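Local structure of glutathione S-transferase, N-terminal domain protein (4NAX) at residues A[121-133]-A[153-165]. The protein probably acts as a glutathione transferase of the GST superfamily and binds one glutathione disulfide per subunit. Residues are numbered along the deposited sequence; the frame is centred on the assembly and turned at random.
Sequences FQMGGIGPMFGQV and YVNESKRLLGVLD. With GDS (oxidized glutathione disulfide), chain C.
Leu160 pushes into helix 121-133 as a knob among Phe121, Gly125, Ile126 and Met129, and Met129 answers as a knob among Tyr153, Glu156, Ser157 and Leu160. These two interlocked knobs, with the buried Phe121, form the tightly packed part. The helix axes run roughly antiparallel, 8.6 Å apart at closest. Leucine suits its place because its two branches part: Leu160 CD2 reaches Phe121 CE1 at 3.6 Å, while Leu160 CD1 lies 3.6 Å from Gly125 O, close to a backbone that bears no side chain there. Phe121 turns its ring beside its carbonyl carbon (chi1 165°), which lets the ring run past Leu160 and Val163 and lie across Leu164. Ile126 CD1 and Leu164 CD1 touch tip to tip.

Toward the other end, the Tyr153 ring takes a CH-pi contact on one face from Gln132 CB, 3.8 Å from the centroid, and a Met-aromatic contact at its edge, Met129 SD lying 3.9 Å from Tyr153 CD1. Beside them, Ser157 is small enough to let Phe130 and Val133 close in, and Ser157 OG turns back to Tyr153 O at 2.9 Å. Gln132 OE1 is hydrogen-bonded to Tyr153 OH of the second subunit, and Tyr153 OH to Gln132 OE1 of that subunit.

The looser, partly exposed flank is that of Glu156, whose CG lies against Met129 CG at 3.8 Å while its carboxylate takes NE and NH2 of Arg159 side-on, through nearly straight bonds on its syn sides. Were Glu156 an alanine, Arg159 would probably lose its charge mate, keeping Asn68 of the second subunit as a partner, and Met129 the CG it rests on.

Apolar packing thus joins these two helices of the GST all-helical domain, while Ser157 and Glu156 bond within their own helix and Gln132 and Tyr153 across the dimer.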
loop_
_atom_site.group_PDB
_atom_site.type_symbol
_atom_site.label_atom_id
_atom_site.label_comp_id
_atom_site.label_asym_id
_atom_site.label_seq_id
_atom_site.Cartn_x
_atom_site.Cartn_y
_atom_site.Cartn_z
ATOM N N PHE A 121 -0.445 -0.805 6.169
ATOM C CA PHE A 121 0.834 -0.911 6.849
ATOM C C PHE A 121 1.733 -1.903 6.089
ATOM O O PHE A 121 2.936 -1.663 5.872
ATOM C CB PHE A 121 0.604 -1.327 8.307
ATOM C CG PHE A 121 1.828 -1.807 9.041
ATOM C CD1 PHE A 121 2.667 -0.920 9.684
ATOM C CD2 PHE A 121 2.106 -3.153 9.111
ATOM C CE1 PHE A 121 3.763 -1.375 10.394
ATOM C CE2 PHE A 121 3.210 -3.612 9.811
ATOM C CZ PHE A 121 4.044 -2.715 10.444
ATOM N N GLN A 122 1.148 -3.025 5.673
ATOM C CA GLN A 122 1.889 -3.994 4.893
ATOM C C GLN A 122 2.341 -3.402 3.566
ATOM O O GLN A 122 3.511 -3.512 3.164
ATOM C CB GLN A 122 1.056 -5.263 4.674
ATOM C CG GLN A 122 1.829 -6.397 4.020
ATOM C CD GLN A 122 2.022 -6.208 2.524
ATOM O OE1 GLN A 122 1.061 -5.981 1.801
ATOM N NE2 GLN A 122 3.247 -6.346 2.044
ATOM N N MET A 123 1.397 -2.786 2.860
ATOM C CA MET A 123 1.646 -2.324 1.494
ATOM C C MET A 123 2.650 -1.189 1.429
ATOM O O MET A 123 3.403 -1.088 0.463
ATOM C CB MET A 123 0.333 -1.935 0.818
ATOM C CG MET A 123 -0.546 -3.151 0.451
ATOM S SD MET A 123 0.063 -4.170 -0.891
ATOM C CE MET A 123 -0.186 -3.072 -2.260
ATOM N N GLY A 124 2.661 -0.321 2.449
ATOM C CA GLY A 124 3.591 0.804 2.489
ATOM C C GLY A 124 4.893 0.542 3.224
ATOM O O GLY A 124 5.940 1.145 2.903
ATOM N N GLY A 125 4.867 -0.392 4.173
ATOM C CA GLY A 125 5.999 -0.626 5.069
ATOM C C GLY A 125 6.639 -1.977 4.833
ATOM O O GLY A 125 7.761 -2.077 4.354
ATOM N N ILE A 126 5.911 -3.042 5.182
ATOM C CA ILE A 126 6.462 -4.386 5.123
ATOM C C ILE A 126 7.013 -4.739 3.749
ATOM O O ILE A 126 8.159 -5.142 3.616
ATOM C CB ILE A 126 5.413 -5.412 5.576
ATOM C CG1 ILE A 126 4.971 -5.191 7.032
ATOM C CG2 ILE A 126 5.882 -6.828 5.292
ATOM C CD1 ILE A 126 6.028 -5.515 8.056
ATOM N N GLY A 127 6.175 -4.644 2.722
ATOM C CA GLY A 127 6.634 -5.035 1.377
ATOM C C GLY A 127 7.805 -4.189 0.886
ATOM O O GLY A 127 8.838 -4.710 0.502
ATOM N N PRO A 128 7.628 -2.857 0.883
ATOM C CA PRO A 128 8.685 -2.022 0.304
ATOM C C PRO A 128 9.995 -2.144 1.072
ATOM O O PRO A 128 11.055 -2.218 0.462
ATOM C CB PRO A 128 8.078 -0.606 0.391
ATOM C CG PRO A 128 6.602 -0.839 0.218
ATOM C CD PRO A 128 6.356 -2.108 1.025
ATOM N N MET A 129 9.929 -2.190 2.403
ATOM C CA MET A 129 11.152 -2.205 3.208
ATOM C C MET A 129 11.819 -3.560 3.235
ATOM O O MET A 129 13.044 -3.652 3.093
ATOM C CB MET A 129 10.880 -1.648 4.601
ATOM C CG MET A 129 10.378 -0.211 4.553
ATOM S SD MET A 129 11.596 0.944 3.847
ATOM C CE MET A 129 10.891 1.286 2.290
ATOM N N PHE A 130 11.046 -4.633 3.406
ATOM C CA PHE A 130 11.647 -5.935 3.354
ATOM C C PHE A 130 12.271 -6.176 1.976
ATOM O O PHE A 130 13.334 -6.786 1.847
ATOM C CB PHE A 130 10.653 -7.072 3.682
ATOM C CG PHE A 130 10.196 -7.168 5.120
ATOM C CD1 PHE A 130 10.469 -6.224 6.083
ATOM C CD2 PHE A 130 9.403 -8.262 5.475
ATOM C CE1 PHE A 130 9.980 -6.368 7.374
ATOM C CE2 PHE A 130 8.907 -8.397 6.746
ATOM C CZ PHE A 130 9.199 -7.449 7.702
ATOM N N GLY A 131 11.609 -5.689 0.933
ATOM C CA GLY A 131 12.150 -5.833 -0.402
ATOM C C GLY A 131 13.509 -5.167 -0.558
ATOM O O GLY A 131 14.361 -5.670 -1.289
ATOM N N GLN A 132 13.736 -4.042 0.124
ATOM C CA GLN A 132 15.041 -3.394 0.061
ATOM C C GLN A 132 16.106 -4.190 0.808
ATOM O O GLN A 132 17.264 -4.187 0.399
ATOM C CB GLN A 132 15.007 -1.951 0.564
ATOM C CG GLN A 132 13.975 -1.036 -0.091
ATOM C CD GLN A 132 13.804 -1.302 -1.558
ATOM O OE1 GLN A 132 14.740 -1.151 -2.344
ATOM N NE2 GLN A 132 12.611 -1.702 -1.942
ATOM N N VAL A 133 15.733 -4.868 1.896
ATOM C CA VAL A 133 16.671 -5.787 2.540
ATOM C C VAL A 133 17.077 -6.875 1.538
ATOM O O VAL A 133 18.249 -7.238 1.452
ATOM C CB VAL A 133 16.109 -6.405 3.823
ATOM C CG1 VAL A 133 17.051 -7.470 4.379
ATOM C CG2 VAL A 133 15.893 -5.296 4.855
ATOM N N TYR A 153 17.790 -0.144 5.745
ATOM C CA TYR A 153 16.641 -1.007 5.462
ATOM C C TYR A 153 16.514 -2.180 6.445
ATOM O O TYR A 153 15.400 -2.565 6.826
ATOM C CB TYR A 153 16.606 -1.422 3.970
ATOM C CG TYR A 153 16.504 -0.167 3.122
ATOM C CD1 TYR A 153 15.382 0.632 3.187
ATOM C CD2 TYR A 153 17.554 0.266 2.351
ATOM C CE1 TYR A 153 15.295 1.818 2.500
ATOM C CE2 TYR A 153 17.486 1.461 1.664
ATOM C CZ TYR A 153 16.362 2.237 1.742
ATOM O OH TYR A 153 16.346 3.439 1.077
ATOM N N VAL A 154 17.642 -2.691 6.923
ATOM C CA VAL A 154 17.625 -3.698 7.976
ATOM C C VAL A 154 17.027 -3.116 9.265
ATOM O O VAL A 154 16.160 -3.720 9.899
ATOM C CB VAL A 154 19.032 -4.263 8.239
ATOM C CG1 VAL A 154 19.090 -5.083 9.521
ATOM C CG2 VAL A 154 19.447 -5.093 7.039
ATOM N N ASN A 155 17.509 -1.948 9.681
ATOM C CA ASN A 155 17.016 -1.322 10.891
ATOM C C ASN A 155 15.537 -0.997 10.776
ATOM O O ASN A 155 14.774 -1.195 11.722
ATOM C CB ASN A 155 17.847 -0.093 11.227
ATOM C CG ASN A 155 19.216 -0.466 11.783
ATOM O OD1 ASN A 155 19.381 -1.518 12.403
ATOM N ND2 ASN A 155 20.213 0.379 11.535
ATOM N N GLU A 156 15.109 -0.516 9.612
ATOM C CA GLU A 156 13.687 -0.231 9.424
ATOM C C GLU A 156 12.851 -1.506 9.449
ATOM O O GLU A 156 11.756 -1.531 10.021
ATOM C CB GLU A 156 13.463 0.570 8.152
ATOM C CG GLU A 156 12.015 0.820 7.809
ATOM C CD GLU A 156 11.230 1.599 8.851
ATOM O OE1 GLU A 156 11.805 2.139 9.834
ATOM O OE2 GLU A 156 9.993 1.636 8.702
ATOM N N SER A 157 13.369 -2.580 8.853
ATOM C CA SER A 157 12.668 -3.857 8.877
ATOM C C SER A 157 12.554 -4.412 10.287
ATOM O O SER A 157 11.522 -4.959 10.657
ATOM C CB SER A 157 13.346 -4.855 7.930
ATOM O OG SER A 157 13.213 -4.404 6.590
ATOM N N LYS A 158 13.619 -4.274 11.082
ATOM C CA LYS A 158 13.560 -4.628 12.500
ATOM C C LYS A 158 12.494 -3.811 13.224
ATOM O O LYS A 158 11.756 -4.355 14.041
ATOM C CB LYS A 158 14.911 -4.415 13.178
ATOM C CG LYS A 158 16.009 -5.371 12.807
ATOM C CD LYS A 158 17.287 -4.937 13.546
ATOM C CE LYS A 158 18.429 -5.928 13.519
ATOM N NZ LYS A 158 19.520 -5.442 14.422
ATOM N N ARG A 159 12.428 -2.516 12.950
ATOM C CA ARG A 159 11.425 -1.650 13.584
ATOM C C ARG A 159 10.004 -2.135 13.251
ATOM O O ARG A 159 9.146 -2.275 14.121
ATOM C CB ARG A 159 11.606 -0.178 13.169
ATOM C CG ARG A 159 10.794 0.796 14.005
ATOM C CD ARG A 159 10.756 2.181 13.387
ATOM N NE ARG A 159 10.043 2.138 12.121
ATOM C CZ ARG A 159 8.718 2.050 11.993
ATOM N NH1 ARG A 159 7.917 2.107 13.052
ATOM N NH2 ARG A 159 8.187 1.908 10.794
ATOM N N LEU A 160 9.764 -2.431 11.981
ATOM C CA LEU A 160 8.472 -2.957 11.522
ATOM C C LEU A 160 8.135 -4.297 12.155
ATOM O O LEU A 160 6.985 -4.527 12.565
ATOM C CB LEU A 160 8.470 -3.105 9.986
ATOM C CG LEU A 160 8.493 -1.790 9.194
ATOM C CD1 LEU A 160 8.862 -2.022 7.737
ATOM C CD2 LEU A 160 7.173 -1.058 9.278
ATOM N N LEU A 161 9.135 -5.170 12.266
ATOM C CA LEU A 161 8.932 -6.433 12.970
ATOM C C LEU A 161 8.529 -6.226 14.427
ATOM O O LEU A 161 7.700 -6.958 14.950
ATOM C CB LEU A 161 10.174 -7.323 12.877
ATOM C CG LEU A 161 10.369 -7.979 11.506
ATOM C CD1 LEU A 161 11.791 -8.495 11.344
ATOM C CD2 LEU A 161 9.370 -9.107 11.259
ATOM N N GLY A 162 9.121 -5.222 15.070
ATOM C CA GLY A 162 8.764 -4.898 16.436
ATOM C C GLY A 162 7.328 -4.430 16.562
ATOM O O GLY A 162 6.625 -4.791 17.506
ATOM N N VAL A 163 6.885 -3.616 15.613
ATOM C CA VAL A 163 5.487 -3.180 15.591
ATOM C C VAL A 163 4.573 -4.403 15.500
ATOM O O VAL A 163 3.605 -4.524 16.252
ATOM C CB VAL A 163 5.212 -2.192 14.433
ATOM C CG1 VAL A 163 3.745 -1.878 14.337
ATOM C CG2 VAL A 163 6.008 -0.896 14.617
ATOM N N LEU A 164 4.883 -5.312 14.585
ATOM C CA LEU A 164 4.108 -6.531 14.466
ATOM C C LEU A 164 4.119 -7.351 15.744
ATOM O O LEU A 164 3.085 -7.864 16.185
ATOM C CB LEU A 164 4.615 -7.397 13.318
ATOM C CG LEU A 164 4.366 -6.926 11.903
ATOM C CD1 LEU A 164 4.988 -7.926 10.944
ATOM C CD2 LEU A 164 2.881 -6.787 11.600
ATOM N N ASP A 165 5.307 -7.492 16.326
ATOM C CA ASP A 165 5.487 -8.362 17.474
ATOM C C ASP A 165 4.693 -7.857 18.672
ATOM O O ASP A 165 4.036 -8.630 19.375
ATOM C CB ASP A 165 6.970 -8.462 17.815
ATOM C CG ASP A 165 7.286 -9.629 18.704
ATOM O OD1 ASP A 165 7.127 -10.774 18.255
ATOM O OD2 ASP A 165 7.719 -9.384 19.853
HETATM N N1 GDS C . 12.395 -4.140 -9.770
HETATM C CA1 GDS C . 12.555 -4.868 -8.512
HETATM C C1 GDS C . 13.818 -4.445 -7.797
HETATM O OE1 GDS C . 13.885 -4.645 -6.561
HETATM O OE2 GDS C . 14.759 -3.916 -8.430
HETATM C CB1 GDS C . 12.602 -6.373 -8.802
HETATM C CG1 GDS C . 12.353 -7.264 -7.577
HETATM C CD1 GDS C . 10.946 -7.112 -7.059
HETATM O O1 GDS C . 10.040 -6.786 -7.803
HETATM N N2 GDS C . 10.788 -7.342 -5.761
HETATM C CA2 GDS C . 9.497 -7.315 -5.104
HETATM C C2 GDS C . 9.435 -6.220 -4.073
HETATM O O2 GDS C . 10.404 -5.961 -3.368
HETATM C CB2 GDS C . 9.230 -8.658 -4.423
HETATM S SG2 GDS C . 8.977 -10.034 -5.537
HETATM N N3 GDS C . 8.268 -5.593 -3.940
HETATM C CA3 GDS C . 8.071 -4.508 -2.994
HETATM C C3 GDS C . 6.669 -4.414 -2.433
HETATM O OE3 GDS C . 6.318 -3.292 -2.011
HETATM O OE4 GDS C . 6.001 -5.451 -2.363
HETATM N N4 GDS C . 8.398 -7.269 -10.290
HETATM C CA4 GDS C . 8.664 -7.201 -11.710
HETATM C C4 GDS C . 9.574 -6.067 -12.097
HETATM O OE5 GDS C . 9.904 -5.938 -13.312
HETATM O OE6 GDS C . 10.006 -5.321 -11.180
HETATM C C5 GDS C . 7.213 -7.660 -9.840
HETATM O O5 GDS C . 6.294 -7.940 -10.601
HETATM C CA5 GDS C . 7.049 -7.785 -8.341
HETATM N N5 GDS C . 5.749 -7.262 -7.934
HETATM C CB5 GDS C . 7.174 -9.264 -7.970
HETATM S SG5 GDS C . 6.917 -9.632 -6.234
HETATM C CA6 GDS C . 2.686 -4.155 -5.677
HETATM C C6 GDS C . 1.723 -5.218 -5.242
HETATM O OE7 GDS C . 1.168 -5.913 -6.127
HETATM O OE8 GDS C . 1.519 -5.347 -4.012
HETATM N N6 GDS C . 2.632 -3.024 -4.729
HETATM C CB6 GDS C . 4.103 -4.725 -5.750
HETATM C CG6 GDS C . 4.218 -5.812 -6.824
HETATM C CD6 GDS C . 5.634 -6.268 -7.049
HETATM O O6 GDS C . 6.587 -5.781 -6.429
#